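Local coordinates for lipoprotein (Mycoplasma mycoides subsp. capri, PDB 7ADK), which probably acts as a PA-clan peptidase, thought to cleave host immunoglobulin, at residues B[284-289]-B[762-767]; B[467-472]-B[582-587]; B[598-603]-B[607-612]; B[670-675]-B[689-694]. All coordinates share one frame; numbering follows the deposited sequence.

Contact 1: B[284-289]-B[762-767]; sequences ARTLPN and SVRTKD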
loop_
_atom_site.group_PDB
_atom_site.type_symbol
_atom_site.label_atom_id
_atom_site.label_comp_id
_atom_site.label_asym_id
_atom_site.label_seq_id
_atom_site.Cartn_x
_atom_site.Cartn_y
_atom_site.Cartn_z
ATOM N N ALA B 284 -2.196 17.800 13.272
ATOM C CA ALA B 284 -2.483 19.150 13.743
ATOM C C ALA B 284 -1.830 20.327 13.005
ATOM O O ALA B 284 -2.502 21.331 12.854
ATOM C CB ALA B 284 -2.363 19.256 15.251
ATOM N N ARG B 285 -0.579 20.257 12.556
ATOM C CA ARG B 285 0.160 21.442 12.104
ATOM C C ARG B 285 0.454 21.428 10.617
ATOM O O ARG B 285 0.054 22.352 9.914
ATOM C CB ARG B 285 1.435 21.655 12.932
ATOM C CG ARG B 285 1.223 21.684 14.443
ATOM C CD ARG B 285 0.408 22.846 14.976
ATOM N NE ARG B 285 0.265 22.703 16.435
ATOM C CZ ARG B 285 -0.776 22.205 17.075
ATOM N NH1 ARG B 285 -1.996 22.331 16.653
ATOM N NH2 ARG B 285 -0.617 21.535 18.171
ATOM N N THR B 286 1.110 20.400 10.102
ATOM C CA THR B 286 1.312 20.221 8.651
ATOM C C THR B 286 0.067 19.632 8.037
ATOM O O THR B 286 0.087 18.604 7.367
ATOM C CB THR B 286 2.548 19.420 8.275
ATOM O OG1 THR B 286 3.599 19.930 9.044
ATOM C CG2 THR B 286 2.883 19.625 6.798
ATOM N N LEU B 287 -1.053 20.237 8.414
ATOM C CA LEU B 287 -2.326 19.578 8.402
ATOM C C LEU B 287 -2.666 19.158 6.977
ATOM O O LEU B 287 -2.848 17.951 6.779
ATOM C CB LEU B 287 -3.373 20.358 9.257
ATOM C CG LEU B 287 -3.989 21.701 8.812
ATOM C CD1 LEU B 287 -5.238 21.510 7.956
ATOM C CD2 LEU B 287 -4.450 22.496 10.019
ATOM N N PRO B 288 -2.708 20.048 5.968
ATOM C CA PRO B 288 -3.430 19.733 4.783
ATOM C C PRO B 288 -2.547 19.241 3.642
ATOM O O PRO B 288 -1.642 19.926 3.153
ATOM C CB PRO B 288 -4.165 21.012 4.428
ATOM C CG PRO B 288 -3.372 22.143 5.063
ATOM C CD PRO B 288 -2.277 21.426 5.852
ATOM N N ASN B 289 -2.857 18.036 3.208
ATOM C CA ASN B 289 -2.649 17.624 1.845
ATOM C C ASN B 289 -3.710 18.445 1.100
ATOM O O ASN B 289 -4.889 18.353 1.431
ATOM C CB ASN B 289 -2.953 16.129 1.789
ATOM C CG ASN B 289 -2.917 15.522 0.409
ATOM O OD1 ASN B 289 -2.498 16.115 -0.564
ATOM N ND2 ASN B 289 -3.343 14.294 0.290
ATOM N N SER B 762 7.391 21.298 5.391
ATOM C CA SER B 762 8.271 21.949 6.359
ATOM C C SER B 762 9.261 20.974 6.980
ATOM O O SER B 762 8.860 20.048 7.680
ATOM C CB SER B 762 7.476 22.617 7.481
ATOM O OG SER B 762 6.754 21.674 8.232
ATOM N N VAL B 763 10.548 21.245 6.822
ATOM C CA VAL B 763 11.586 20.742 7.699
ATOM C C VAL B 763 11.521 21.526 8.998
ATOM O O VAL B 763 11.514 22.756 8.975
ATOM C CB VAL B 763 12.954 20.934 7.028
ATOM C CG1 VAL B 763 14.113 20.395 7.844
ATOM C CG2 VAL B 763 13.001 20.344 5.621
ATOM N N ARG B 764 11.530 20.854 10.140
ATOM C CA ARG B 764 11.554 21.479 11.466
ATOM C C ARG B 764 12.658 20.915 12.315
ATOM O O ARG B 764 13.274 19.932 11.957
ATOM C CB ARG B 764 10.226 21.274 12.194
ATOM C CG ARG B 764 9.048 21.549 11.291
ATOM C CD ARG B 764 7.776 21.623 12.094
ATOM N NE ARG B 764 6.648 21.738 11.180
ATOM C CZ ARG B 764 5.428 22.081 11.460
ATOM N NH1 ARG B 764 5.032 22.306 12.656
ATOM N NH2 ARG B 764 4.588 22.200 10.498
ATOM N N THR B 765 12.867 21.501 13.472
ATOM C CA THR B 765 13.712 20.924 14.514
ATOM C C THR B 765 13.000 20.851 15.860
ATOM O O THR B 765 11.879 21.331 16.001
ATOM C CB THR B 765 15.081 21.590 14.542
ATOM O OG1 THR B 765 15.986 20.746 15.198
ATOM C CG2 THR B 765 15.090 22.942 15.212
ATOM N N LYS B 766 13.646 20.188 16.825
ATOM C CA LYS B 766 13.103 19.520 18.023
ATOM C C LYS B 766 11.925 20.175 18.734
ATOM O O LYS B 766 10.991 19.466 19.101
ATOM C CB LYS B 766 14.223 19.382 19.057
ATOM C CG LYS B 766 15.298 18.364 18.676
ATOM C CD LYS B 766 16.401 18.249 19.732
ATOM C CE LYS B 766 15.894 17.909 21.141
ATOM N NZ LYS B 766 16.990 17.787 22.123
ATOM N N ASP B 767 11.968 21.483 18.978
ATOM C CA ASP B 767 10.951 22.181 19.772
ATOM C C ASP B 767 9.878 22.868 18.912
ATOM O O ASP B 767 9.319 23.899 19.294
ATOM C CB ASP B 767 11.595 23.096 20.814
ATOM C CG ASP B 767 12.243 24.351 20.241
ATOM O OD1 ASP B 767 13.114 24.243 19.353
ATOM O OD2 ASP B 767 11.903 25.467 20.708
#
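Arg764 reaches from strand 761-765 to Thr286 and the root of Arg285 in the opposing loop. The polar approach is close but imperfect: Arg764 NH2 lies 2.9 Å from Thr286 OG1, yet the angle is too poor for a hydrogen bond. Thr286 OG1 instead bonds to the carbonyl oxygen of Val281. Thr286 and Arg764 run alongside one another, pointing opposite ways.

Real hydrogen bonds hold the guanidinium from its own strand. Arg764 NE and NH2 both point at Ser762 OG, at 3.0 Å and 3.2 Å, so one hydroxyl oxygen is gripped side-on and sits only 5° out of the guanidinium plane. The third nitrogen, Arg764 NH1, bonds to Asn768 OD1, which leaves the group little freedom to rotate. The chain from CG to NE is extended (chi2 -168°, chi3 -174°), and this carries the charged end across to the loop.

Van der Waals contact is slight: Arg285 CB rests 3.7 Å from Arg764 NH1, oblique to the guanidinium. The Arg285 chain bends away at chi2, and its NE bonds to the carbonyl oxygen of Lys591.

All four touching residues are buried. Trp427 of strand 421-433 touches Ser762 and Arg764, and Leu770 of strand 769-778 packs on the same pair. The contact thus joins the loop entering strand 289-293, in the antiparallel sheet, to strand 761-765 of the mixed sheet.

Contact 2: B[467-472]-B[582-587]; sequences LNSEVK and ITNNYS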
loop_
_atom_site.group_PDB
_atom_site.type_symbol
_atom_site.label_atom_id
_atom_site.label_comp_id
_atom_site.label_asym_id
_atom_site.label_seq_id
_atom_site.Cartn_x
_atom_site.Cartn_y
_atom_site.Cartn_z
ATOM N N LEU B 467 -4.701 14.755 8.924
ATOM C CA LEU B 467 -4.701 13.769 10.008
ATOM C C LEU B 467 -5.326 14.384 11.262
ATOM O O LEU B 467 -4.919 15.482 11.648
ATOM C CB LEU B 467 -3.230 13.358 10.193
ATOM C CG LEU B 467 -2.930 12.164 11.101
ATOM C CD1 LEU B 467 -3.725 10.924 10.718
ATOM C CD2 LEU B 467 -1.456 11.789 10.974
ATOM N N ASN B 468 -6.342 13.757 11.857
ATOM C CA ASN B 468 -7.013 14.348 13.011
ATOM C C ASN B 468 -6.180 14.245 14.291
ATOM O O ASN B 468 -5.446 13.283 14.510
ATOM C CB ASN B 468 -8.491 13.937 13.175
ATOM C CG ASN B 468 -8.903 12.496 12.985
ATOM O OD1 ASN B 468 -8.398 11.583 13.610
ATOM N ND2 ASN B 468 -9.900 12.244 12.180
ATOM N N SER B 469 -6.293 15.263 15.143
ATOM C CA SER B 469 -5.530 15.421 16.380
ATOM C C SER B 469 -5.677 14.272 17.383
ATOM O O SER B 469 -4.812 14.049 18.222
ATOM C CB SER B 469 -5.929 16.741 17.023
ATOM O OG SER B 469 -7.223 16.697 17.574
ATOM N N GLU B 470 -6.766 13.529 17.287
ATOM C CA GLU B 470 -7.163 12.413 18.133
ATOM C C GLU B 470 -6.232 11.188 18.041
ATOM O O GLU B 470 -6.174 10.396 18.981
ATOM C CB GLU B 470 -8.603 12.043 17.744
ATOM C CG GLU B 470 -9.647 13.141 18.016
ATOM C CD GLU B 470 -9.875 14.140 16.865
ATOM O OE1 GLU B 470 -10.933 14.065 16.208
ATOM O OE2 GLU B 470 -9.026 15.025 16.624
ATOM N N VAL B 471 -5.482 11.063 16.942
ATOM C CA VAL B 471 -4.582 9.949 16.569
ATOM C C VAL B 471 -3.351 9.789 17.474
ATOM O O VAL B 471 -2.904 10.740 18.106
ATOM C CB VAL B 471 -4.157 10.184 15.112
ATOM C CG1 VAL B 471 -2.986 9.381 14.574
ATOM C CG2 VAL B 471 -5.321 9.927 14.169
ATOM N N LYS B 472 -2.764 8.584 17.517
ATOM C CA LYS B 472 -1.691 8.181 18.449
ATOM C C LYS B 472 -0.410 7.724 17.738
ATOM O O LYS B 472 -0.448 7.137 16.658
ATOM C CB LYS B 472 -2.220 7.099 19.407
ATOM C CG LYS B 472 -3.311 7.650 20.333
ATOM C CD LYS B 472 -3.922 6.570 21.219
ATOM C CE LYS B 472 -5.079 7.182 22.017
ATOM N NZ LYS B 472 -5.918 6.146 22.652
ATOM N N ILE B 582 -11.716 21.706 11.569
ATOM C CA ILE B 582 -10.901 21.864 10.354
ATOM C C ILE B 582 -9.418 22.044 10.699
ATOM O O ILE B 582 -8.551 21.318 10.213
ATOM C CB ILE B 582 -11.428 23.052 9.504
ATOM C CG1 ILE B 582 -12.758 22.678 8.833
ATOM C CG2 ILE B 582 -10.435 23.452 8.411
ATOM C CD1 ILE B 582 -13.583 23.863 8.332
ATOM N N THR B 583 -9.108 23.014 11.567
ATOM C CA THR B 583 -7.742 23.460 11.879
ATOM C C THR B 583 -7.065 22.663 12.999
ATOM O O THR B 583 -6.090 23.151 13.564
ATOM C CB THR B 583 -7.671 24.969 12.173
ATOM O OG1 THR B 583 -8.380 25.310 13.341
ATOM C CG2 THR B 583 -8.209 25.772 10.993
ATOM N N ASN B 584 -7.579 21.483 13.371
ATOM C CA ASN B 584 -7.107 20.657 14.496
ATOM C C ASN B 584 -6.884 21.473 15.785
ATOM O O ASN B 584 -5.977 21.221 16.577
ATOM C CB ASN B 584 -5.877 19.860 14.066
ATOM C CG ASN B 584 -6.152 18.548 13.364
ATOM O OD1 ASN B 584 -6.995 17.776 13.754
ATOM N ND2 ASN B 584 -5.373 18.195 12.378
ATOM N N ASN B 585 -7.713 22.490 15.974
ATOM C CA ASN B 585 -7.729 23.440 17.075
ATOM C C ASN B 585 -6.394 24.172 17.342
ATOM O O ASN B 585 -6.022 24.383 18.491
ATOM C CB ASN B 585 -8.357 22.767 18.299
ATOM C CG ASN B 585 -8.968 23.758 19.258
ATOM O OD1 ASN B 585 -9.034 24.956 19.049
ATOM N ND2 ASN B 585 -9.475 23.294 20.361
ATOM N N TYR B 586 -5.683 24.589 16.292
ATOM C CA TYR B 586 -4.417 25.349 16.402
ATOM C C TYR B 586 -4.513 26.637 17.244
ATOM O O TYR B 586 -3.534 27.067 17.857
ATOM C CB TYR B 586 -3.925 25.681 14.982
ATOM C CG TYR B 586 -2.597 26.404 14.932
ATOM C CD1 TYR B 586 -1.414 25.750 15.320
ATOM C CD2 TYR B 586 -2.501 27.700 14.389
ATOM C CE1 TYR B 586 -0.166 26.378 15.175
ATOM C CE2 TYR B 586 -1.251 28.339 14.254
ATOM C CZ TYR B 586 -0.082 27.670 14.653
ATOM O OH TYR B 586 1.146 28.226 14.515
ATOM N N SER B 587 -5.686 27.247 17.342
ATOM C CA SER B 587 -5.949 28.371 18.249
ATOM C C SER B 587 -5.688 28.028 19.714
ATOM O O SER B 587 -4.977 28.753 20.404
ATOM C CB SER B 587 -7.393 28.838 18.095
ATOM O OG SER B 587 -7.677 29.946 18.911
#
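Asn584 ND2 donates to Leu467 O at 2.8 Å, and the oxygen of the same amide takes Ser469 N at 3.0 Å, so one side chain pairs with a backbone C=O and N-H two residues apart. The backbone it meets is the end of strand 461-467 where it runs into a type I beta turn from Asn468 to Val471. The first torsion of Asn584 (chi1 -85°) carries the amide across to 467-469. The two bonds differ in quality. The first has an N-H...O angle of 152°, with the partner oxygen modestly tilted from the amide plane. In the second, Ser469 N stands 55° above the carbonyl plane of Asn584, not on a lone pair.

Asn584 is buried, and the two bonds engage both its oxygen and its nitrogen, fixing which way round the amide lies. Van der Waals contact adds little: Ser469 CB comes within 3.6 Å of Asn584 OD1, and Asn468 CA lies at 3.5 Å from it.

Outside the pair, Glu470 OE1 forms a salt bridge with Lys581 at the end of helix 575-582, and Ile582 O receives Arg466 NE. Within the turn, Ser469 OG donates to Glu470 OE2 at 2.6 Å, meeting that oxygen on its anti side.

Contact 3: B[598-603]-B[607-612]; sequences DSLLNE and AKFDRP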
loop_
_atom_site.group_PDB
_atom_site.type_symbol
_atom_site.label_atom_id
_atom_site.label_comp_id
_atom_site.label_asym_id
_atom_site.label_seq_id
_atom_site.Cartn_x
_atom_site.Cartn_y
_atom_site.Cartn_z
ATOM N N ASP B 598 18.972 30.637 14.763
ATOM C CA ASP B 598 20.410 30.404 14.645
ATOM C C ASP B 598 20.858 30.322 13.176
ATOM O O ASP B 598 20.189 29.736 12.328
ATOM C CB ASP B 598 20.856 29.133 15.389
ATOM C CG ASP B 598 20.492 28.993 16.867
ATOM O OD1 ASP B 598 20.101 29.991 17.500
ATOM O OD2 ASP B 598 20.671 27.880 17.415
ATOM N N SER B 599 22.036 30.863 12.873
ATOM C CA SER B 599 22.735 30.645 11.611
ATOM C C SER B 599 23.212 29.201 11.506
ATOM O O SER B 599 24.086 28.805 12.268
ATOM C CB SER B 599 23.943 31.565 11.588
ATOM O OG SER B 599 24.751 31.336 10.457
ATOM N N LEU B 600 22.713 28.407 10.557
ATOM C CA LEU B 600 23.236 27.055 10.291
ATOM C C LEU B 600 24.674 27.037 9.725
ATOM O O LEU B 600 25.278 25.977 9.619
ATOM C CB LEU B 600 22.271 26.300 9.345
ATOM C CG LEU B 600 21.413 25.205 10.010
ATOM C CD1 LEU B 600 20.562 24.534 8.940
ATOM C CD2 LEU B 600 22.235 24.096 10.666
ATOM N N LEU B 601 25.215 28.199 9.350
ATOM C CA LEU B 601 26.565 28.381 8.803
ATOM C C LEU B 601 27.637 28.618 9.887
ATOM O O LEU B 601 28.801 28.274 9.671
ATOM C CB LEU B 601 26.520 29.548 7.802
ATOM C CG LEU B 601 25.707 29.215 6.533
ATOM C CD1 LEU B 601 25.199 30.494 5.899
ATOM C CD2 LEU B 601 26.542 28.472 5.489
ATOM N N ASN B 602 27.261 29.153 11.051
ATOM C CA ASN B 602 28.151 29.258 12.206
ATOM C C ASN B 602 28.513 27.866 12.744
ATOM O O ASN B 602 27.685 26.959 12.756
ATOM C CB ASN B 602 27.525 30.115 13.310
ATOM C CG ASN B 602 27.173 31.552 12.987
ATOM O OD1 ASN B 602 26.571 32.237 13.791
ATOM N ND2 ASN B 602 27.504 32.063 11.830
ATOM N N GLU B 603 29.752 27.673 13.189
ATOM C CA GLU B 603 30.262 26.326 13.486
ATOM C C GLU B 603 29.614 25.671 14.716
ATOM O O GLU B 603 29.381 24.462 14.728
ATOM C CB GLU B 603 31.792 26.390 13.618
ATOM C CG GLU B 603 32.516 25.041 13.509
ATOM C CD GLU B 603 32.250 24.308 12.189
ATOM O OE1 GLU B 603 32.339 23.060 12.159
ATOM O OE2 GLU B 603 31.955 24.961 11.166
ATOM N N ALA B 607 27.384 22.005 14.394
ATOM C CA ALA B 607 27.813 20.925 15.273
ATOM C C ALA B 607 26.683 20.278 16.096
ATOM O O ALA B 607 26.853 19.164 16.583
ATOM C CB ALA B 607 28.910 21.450 16.169
ATOM N N LYS B 608 25.540 20.956 16.269
ATOM C CA LYS B 608 24.342 20.427 16.935
ATOM C C LYS B 608 23.585 19.424 16.055
ATOM O O LYS B 608 22.863 18.599 16.589
ATOM C CB LYS B 608 23.420 21.574 17.384
ATOM C CG LYS B 608 24.060 22.480 18.439
ATOM C CD LYS B 608 23.106 23.509 19.069
ATOM C CE LYS B 608 22.727 24.665 18.136
ATOM N NZ LYS B 608 21.738 25.592 18.744
ATOM N N PHE B 609 23.765 19.455 14.736
ATOM C CA PHE B 609 23.188 18.519 13.765
ATOM C C PHE B 609 24.221 17.509 13.212
ATOM O O PHE B 609 23.859 16.553 12.532
ATOM C CB PHE B 609 22.609 19.344 12.612
ATOM C CG PHE B 609 21.499 20.324 12.942
ATOM C CD1 PHE B 609 20.157 19.954 12.760
ATOM C CD2 PHE B 609 21.802 21.632 13.346
ATOM C CE1 PHE B 609 19.127 20.882 12.969
ATOM C CE2 PHE B 609 20.771 22.556 13.570
ATOM C CZ PHE B 609 19.435 22.189 13.368
ATOM N N ASP B 610 25.514 17.727 13.471
ATOM C CA ASP B 610 26.645 16.963 12.946
ATOM C C ASP B 610 26.736 15.559 13.582
ATOM O O ASP B 610 27.455 15.345 14.560
ATOM C CB ASP B 610 27.914 17.806 13.151
ATOM C CG ASP B 610 29.179 17.235 12.530
ATOM O OD1 ASP B 610 29.108 16.246 11.778
ATOM O OD2 ASP B 610 30.256 17.797 12.770
ATOM N N ARG B 611 25.952 14.604 13.072
ATOM C CA ARG B 611 25.851 13.241 13.616
ATOM C C ARG B 611 27.185 12.474 13.617
ATOM O O ARG B 611 27.951 12.607 12.663
ATOM C CB ARG B 611 24.767 12.454 12.858
ATOM C CG ARG B 611 25.166 12.005 11.445
ATOM C CD ARG B 611 24.019 11.319 10.722
ATOM N NE ARG B 611 24.403 10.810 9.397
ATOM C CZ ARG B 611 24.773 9.582 9.099
ATOM N NH1 ARG B 611 25.025 9.261 7.873
ATOM N NH2 ARG B 611 24.895 8.661 9.996
ATOM N N PRO B 612 27.449 11.581 14.589
ATOM C CA PRO B 612 28.466 10.549 14.427
ATOM C C PRO B 612 27.995 9.509 13.399
ATOM O O PRO B 612 26.804 9.226 13.306
ATOM C CB PRO B 612 28.621 9.953 15.819
ATOM C CG PRO B 612 27.240 10.079 16.431
ATOM C CD PRO B 612 26.694 11.354 15.806
#
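Lys608 NZ meets Asp598 OD2 at 2.9 Å in a salt bridge that spans the short helix 603-606, linking the loop before it to the loop after it. The ammonium arrives nearly along the C-O axis of the carboxylate oxygen, and the two side chains cross at about a right angle. A bend in the lysine chain at chi3 (-73°) brings NZ to the carboxylate. An i to i+4 backbone bond runs from Ala607 N to Glu603 O at 3.2 Å and 158°, and Ala607 CB lies 3.4 Å from that same oxygen.

Beside these lies an apolar contact. Leu600 CD2 sits 3.6 Å from Phe609 CE2, approaching the ring obliquely. This pair is buried, and Phe697 extends it: its ring meets that of Phe609 with planes at about 40° and also touches Leu600. Leu629 packs on Phe609 as well.

Further out, side chains hold the first loop in place. Ser599 OG and Asn602 ND2 both bond to Asp792 OD1. Asn602 stands at the N-cap position of the helix, although its side chain makes no capping bond. Glu603, the first helical residue, sends OE2 to a salt bridge with Lys709, whose NZ also bonds to Leu601 O.

Contact 4: B[670-675]-B[689-694]; sequences YKFYNK and YETGKG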
loop_
_atom_site.group_PDB
_atom_site.type_symbol
_atom_site.label_atom_id
_atom_site.label_comp_id
_atom_site.label_asym_id
_atom_site.label_seq_id
_atom_site.Cartn_x
_atom_site.Cartn_y
_atom_site.Cartn_z
ATOM N N TYR B 670 13.232 2.729 6.628
ATOM C CA TYR B 670 12.239 1.857 5.998
ATOM C C TYR B 670 11.870 0.633 6.864
ATOM O O TYR B 670 10.865 -0.035 6.622
ATOM C CB TYR B 670 12.766 1.440 4.616
ATOM C CG TYR B 670 13.983 0.537 4.599
ATOM C CD1 TYR B 670 13.826 -0.834 4.865
ATOM C CD2 TYR B 670 15.252 1.049 4.285
ATOM C CE1 TYR B 670 14.939 -1.685 4.846
ATOM C CE2 TYR B 670 16.370 0.196 4.251
ATOM C CZ TYR B 670 16.214 -1.173 4.541
ATOM O OH TYR B 670 17.283 -2.010 4.534
ATOM N N LYS B 671 12.670 0.332 7.890
ATOM C CA LYS B 671 12.515 -0.785 8.827
ATOM C C LYS B 671 11.359 -0.627 9.807
ATOM O O LYS B 671 10.946 -1.619 10.391
ATOM C CB LYS B 671 13.841 -0.981 9.579
ATOM C CG LYS B 671 14.944 -1.459 8.624
ATOM C CD LYS B 671 16.311 -1.558 9.297
ATOM C CE LYS B 671 17.346 -2.042 8.277
ATOM N NZ LYS B 671 18.729 -1.897 8.773
ATOM N N PHE B 672 10.798 0.566 9.977
ATOM C CA PHE B 672 9.719 0.827 10.934
ATOM C C PHE B 672 8.315 0.395 10.475
ATOM O O PHE B 672 7.407 0.388 11.298
ATOM C CB PHE B 672 9.708 2.328 11.264
ATOM C CG PHE B 672 10.872 2.915 12.050
ATOM C CD1 PHE B 672 11.788 2.110 12.751
ATOM C CD2 PHE B 672 10.998 4.314 12.114
ATOM C CE1 PHE B 672 12.835 2.701 13.471
ATOM C CE2 PHE B 672 12.055 4.906 12.824
ATOM C CZ PHE B 672 12.979 4.097 13.493
ATOM N N TYR B 673 8.098 0.027 9.205
ATOM C CA TYR B 673 6.794 0.164 8.536
ATOM C C TYR B 673 5.554 -0.406 9.247
ATOM O O TYR B 673 4.607 0.332 9.508
ATOM C CB TYR B 673 6.885 -0.365 7.098
ATOM C CG TYR B 673 5.605 -0.147 6.303
ATOM C CD1 TYR B 673 5.085 1.150 6.188
ATOM C CD2 TYR B 673 4.903 -1.223 5.726
ATOM C CE1 TYR B 673 3.866 1.375 5.541
ATOM C CE2 TYR B 673 3.672 -0.996 5.076
ATOM C CZ TYR B 673 3.152 0.308 4.982
ATOM O OH TYR B 673 1.997 0.563 4.314
ATOM N N ASN B 674 5.540 -1.695 9.572
ATOM C CA ASN B 674 4.445 -2.358 10.296
ATOM C C ASN B 674 4.894 -2.834 11.692
ATOM O O ASN B 674 4.340 -3.776 12.255
ATOM C CB ASN B 674 3.859 -3.474 9.397
ATOM C CG ASN B 674 2.652 -3.043 8.590
ATOM O OD1 ASN B 674 1.790 -2.312 9.039
ATOM N ND2 ASN B 674 2.498 -3.548 7.391
ATOM N N LYS B 675 5.952 -2.223 12.241
ATOM C CA LYS B 675 6.748 -2.791 13.336
ATOM C C LYS B 675 6.663 -2.011 14.654
ATOM O O LYS B 675 7.010 -2.551 15.697
ATOM C CB LYS B 675 8.194 -2.961 12.844
ATOM C CG LYS B 675 8.388 -3.814 11.580
ATOM C CD LYS B 675 8.047 -5.292 11.795
ATOM C CE LYS B 675 8.483 -6.127 10.587
ATOM N NZ LYS B 675 8.352 -7.576 10.832
ATOM N N TYR B 689 16.320 5.286 21.760
ATOM C CA TYR B 689 17.143 6.248 21.014
ATOM C C TYR B 689 16.886 6.223 19.499
ATOM O O TYR B 689 17.219 7.173 18.803
ATOM C CB TYR B 689 18.638 6.026 21.315
ATOM C CG TYR B 689 19.265 4.774 20.721
ATOM C CD1 TYR B 689 19.575 4.705 19.348
ATOM C CD2 TYR B 689 19.540 3.666 21.541
ATOM C CE1 TYR B 689 20.091 3.524 18.787
ATOM C CE2 TYR B 689 20.087 2.493 20.991
ATOM C CZ TYR B 689 20.341 2.412 19.611
ATOM O OH TYR B 689 20.795 1.254 19.079
ATOM N N GLU B 690 16.351 5.126 18.962
ATOM C CA GLU B 690 16.287 4.850 17.523
ATOM C C GLU B 690 15.024 5.445 16.885
ATOM O O GLU B 690 15.102 6.153 15.884
ATOM C CB GLU B 690 16.394 3.326 17.330
ATOM C CG GLU B 690 16.983 2.902 15.981
ATOM C CD GLU B 690 17.780 1.592 16.120
ATOM O OE1 GLU B 690 18.968 1.546 15.719
ATOM O OE2 GLU B 690 17.243 0.599 16.660
ATOM N N THR B 691 13.862 5.223 17.503
ATOM C CA THR B 691 12.576 5.827 17.106
ATOM C C THR B 691 12.357 7.228 17.677
ATOM O O THR B 691 11.515 7.966 17.176
ATOM C CB THR B 691 11.393 4.933 17.519
ATOM O OG1 THR B 691 11.401 4.716 18.913
ATOM C CG2 THR B 691 11.410 3.567 16.836
ATOM N N GLY B 692 13.097 7.615 18.717
ATOM C CA GLY B 692 12.918 8.856 19.476
ATOM C C GLY B 692 13.621 10.094 18.924
ATOM O O GLY B 692 13.776 11.061 19.660
ATOM N N LYS B 693 14.035 10.094 17.656
ATOM C CA LYS B 693 14.813 11.151 16.984
ATOM C C LYS B 693 14.245 11.489 15.596
ATOM O O LYS B 693 13.439 10.747 15.034
ATOM C CB LYS B 693 16.281 10.700 16.878
ATOM C CG LYS B 693 17.013 10.479 18.214
ATOM C CD LYS B 693 17.196 11.732 19.080
ATOM C CE LYS B 693 18.161 12.753 18.463
ATOM N NZ LYS B 693 17.870 14.113 18.949
ATOM N N GLY B 694 14.663 12.613 15.026
ATOM C CA GLY B 694 14.603 12.857 13.589
ATOM C C GLY B 694 15.778 12.216 12.842
ATOM O O GLY B 694 16.451 11.318 13.346
#
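Phe672 pushes the far end of its ring against the last turn of helix 688-691, and the close packing is confined to the CE1 and CZ side of the ring. Thr691 CG2 lies over one face of the ring in a CH-pi contact, 4.1 Å from the centroid and 28° off the ring normal. Its nearest ring atom is Phe672 CZ, at 3.7 Å. The methyl stands beside the backbone N of Thr691, opposite the carbonyl carbon, which places it above the ring. At the edge, close to the ring plane, the backbone oxygen of Glu690 faces Phe672 CZ at 3.8 Å. A single aromatic ring thus meets a methyl on its face and a carbonyl oxygen at its rim.

The other side is looser. No hydrogen bond crosses between the segments. The Glu690 side chain makes no close contact with the ring and is partly exposed, as is Thr691, whereas Phe672 is buried. Elsewhere in 670-675, Lys671 and Lys675 pack on another chain, while Lys671 NZ also pairs with Glu258.

The helix ends at Thr691, and Gly692 is the first residue to leave it: a CH-pi contact joins the loop after helix 651-655 to the C-terminal end of helix 688-691.

From the N terminus, the chain opens contact 1 at 284-289 and closes it at 762-767, some 470 residues on. Contacts 2, 3 and 4 nest inside that loop, one after another without crossing. Contact 2 ties the end of strand 461-467 to the segment after helix 575-582, and touches contact 1 through Leu287 and Thr583 and through Arg285 and Tyr586. Contact 3 ties the loops before and after helix 603-606 and meets contact 1 at Phe609 and Thr765. Contact 4 ties the loop after helix 651-655 to helix 688-691; its nearest atoms come to about 4 Å of contact 1 without touching. Contact 1 bridges the two sheets, consistent with the double-barrel PA-clan fold.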